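Local atomic coordinates of inositol monophosphatase family protein (Staphylococcus aureus subsp. aureus MSSA476, PDB entry 4I3Y), a protein that probably hydrolyses inositol monophosphates to inositol and phosphate in a magnesium-dependent reaction that lithium inhibits. Residues P69-L74 with I87-I92. Sequence-based numbering, arbitrary orientation.
Sequences PEHQLL and INHLWI
H71 lies flat against H89 just where the parallel strands 72-74 and 89-92 begin to pair. The two imidazoles form an offset stack, centroids 4.3 Å apart and planes only 1° from parallel; H89 CB sits over the middle of the H71 ring, and H71 NE2 rides over the rim of H89. The edge of H71 is taken by W91: its indole NE1 donates to H71 ND1 at 2.9 Å, nearly in the plane of both rings. With CG anti to the carbonyl carbon (chi1 -70°), W91 brings NE1 back along its strand to meet that nitrogen. This is the tight part, although both histidines are partly exposed. Y115 on the adjoining strand 110-117 stacks on W91 and bonds H89 ND1 through its hydroxyl, extending the aromatic cluster.

Beyond the rings the backbones take over. Q72 N donates to H89 O (2.9 Å), W91 N to Q72 O (2.8 Å) and L74 N to W91 O (2.8 Å), the regular parallel ladder at the edge of the large mixed sheet. This end is buried, its side chains in ordinary contact: L74 CD2 lies 4.1 Å from I92 CD1, while L90 CD1 reaches across to Q72 O (3.4 Å), close to L74 N. L73 and W91 occupy the other face, beneath helix 51-67. The solvent side is the fringe where Q72 and I87 are only partly covered. Past I92 the strand runs on to D94 and I96, which with E76 belong to the magnesium site.

ND1 acts as acceptor, consistent with a neutral H71 protonated on NE2, its ring fixed by stack and bond together.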
# COMPACT_ATOMS: atom_id res chain seq x y z
N PRO A 69 -29.11 18.67 14.37
CA PRO A 69 -29.78 17.65 15.18
C PRO A 69 -30.93 17.01 14.41
O PRO A 69 -31.42 15.98 14.85
CB PRO A 69 -30.29 18.45 16.40
CG PRO A 69 -30.10 19.93 16.03
CD PRO A 69 -29.75 19.99 14.57
N GLU A 70 -31.32 17.60 13.26
CA GLU A 70 -32.28 17.00 12.31
C GLU A 70 -31.60 15.90 11.51
O GLU A 70 -32.27 15.06 10.91
CB GLU A 70 -32.79 18.01 11.26
CG GLU A 70 -33.44 19.26 11.80
CD GLU A 70 -34.46 18.92 12.86
OE1 GLU A 70 -34.17 19.17 14.06
OE2 GLU A 70 -35.53 18.38 12.51
N HIS A 71 -30.28 15.97 11.41
CA HIS A 71 -29.56 15.15 10.42
C HIS A 71 -29.56 13.67 10.86
O HIS A 71 -29.47 13.39 12.03
CB HIS A 71 -28.14 15.72 10.17
CG HIS A 71 -28.15 16.99 9.38
ND1 HIS A 71 -27.17 17.31 8.46
CD2 HIS A 71 -29.02 18.02 9.38
CE1 HIS A 71 -27.46 18.46 7.90
NE2 HIS A 71 -28.57 18.93 8.44
N GLN A 72 -29.73 12.75 9.93
CA GLN A 72 -29.67 11.33 10.35
C GLN A 72 -28.30 10.62 10.00
O GLN A 72 -27.62 11.04 9.08
CB GLN A 72 -30.87 10.61 9.77
CG GLN A 72 -32.04 10.60 10.75
CD GLN A 72 -33.08 9.57 10.32
OE1 GLN A 72 -33.64 9.70 9.22
NE2 GLN A 72 -33.27 8.49 11.13
N LEU A 73 -27.94 9.58 10.75
CA LEU A 73 -26.67 8.86 10.57
C LEU A 73 -26.85 7.37 10.16
O LEU A 73 -27.44 6.55 10.92
CB LEU A 73 -25.79 8.98 11.84
CG LEU A 73 -24.46 8.23 11.85
CD1 LEU A 73 -23.52 8.85 10.79
CD2 LEU A 73 -23.83 8.33 13.20
N LEU A 74 -26.38 7.04 8.97
CA LEU A 74 -26.22 5.63 8.58
C LEU A 74 -24.75 5.22 8.80
O LEU A 74 -23.88 5.77 8.14
CB LEU A 74 -26.65 5.45 7.13
CG LEU A 74 -26.46 4.10 6.36
CD1 LEU A 74 -26.81 2.96 7.23
CD2 LEU A 74 -27.30 4.04 5.10
N ILE A 87 -35.13 10.45 3.35
CA ILE A 87 -34.40 11.18 4.40
C ILE A 87 -33.76 12.48 3.83
O ILE A 87 -33.03 12.43 2.84
CB ILE A 87 -33.41 10.25 5.15
CG1 ILE A 87 -32.74 10.98 6.31
CG2 ILE A 87 -32.44 9.58 4.17
CD1 ILE A 87 -33.71 11.40 7.39
N ASN A 88 -34.07 13.63 4.43
CA ASN A 88 -33.68 14.91 3.82
C ASN A 88 -32.18 15.17 3.95
O ASN A 88 -31.49 15.47 2.96
CB ASN A 88 -34.53 16.10 4.38
CG ASN A 88 -35.86 16.25 3.64
OD1 ASN A 88 -36.89 16.52 4.23
ND2 ASN A 88 -35.84 16.07 2.32
N HIS A 89 -31.70 15.00 5.18
CA HIS A 89 -30.29 15.23 5.57
C HIS A 89 -29.69 13.94 6.09
O HIS A 89 -29.99 13.51 7.19
CB HIS A 89 -30.20 16.35 6.63
CG HIS A 89 -30.76 17.66 6.15
ND1 HIS A 89 -30.16 18.40 5.15
CD2 HIS A 89 -31.88 18.33 6.50
CE1 HIS A 89 -30.87 19.50 4.94
NE2 HIS A 89 -31.91 19.48 5.74
N LEU A 90 -28.81 13.33 5.30
CA LEU A 90 -28.26 12.05 5.72
C LEU A 90 -26.74 12.00 5.62
O LEU A 90 -26.17 12.33 4.57
CB LEU A 90 -28.78 10.97 4.81
CG LEU A 90 -28.18 9.59 5.15
CD1 LEU A 90 -28.51 9.02 6.51
CD2 LEU A 90 -28.55 8.63 4.04
N TRP A 91 -26.13 11.59 6.72
CA TRP A 91 -24.70 11.31 6.79
C TRP A 91 -24.44 9.79 6.74
O TRP A 91 -25.03 9.04 7.51
CB TRP A 91 -24.11 11.89 8.09
CG TRP A 91 -24.11 13.41 8.02
CD1 TRP A 91 -25.16 14.24 8.33
CD2 TRP A 91 -23.06 14.26 7.52
NE1 TRP A 91 -24.81 15.58 8.09
CE2 TRP A 91 -23.53 15.62 7.60
CE3 TRP A 91 -21.76 14.02 7.05
CZ2 TRP A 91 -22.74 16.73 7.23
CZ3 TRP A 91 -20.97 15.11 6.67
CH2 TRP A 91 -21.48 16.47 6.75
N ILE A 92 -23.54 9.35 5.86
CA ILE A 92 -23.13 7.95 5.94
C ILE A 92 -21.70 7.91 6.47
O ILE A 92 -20.83 8.70 6.03
CB ILE A 92 -23.25 7.25 4.60
CG1 ILE A 92 -24.70 7.34 4.11
CG2 ILE A 92 -22.72 5.81 4.73
CD1 ILE A 92 -24.98 6.51 2.86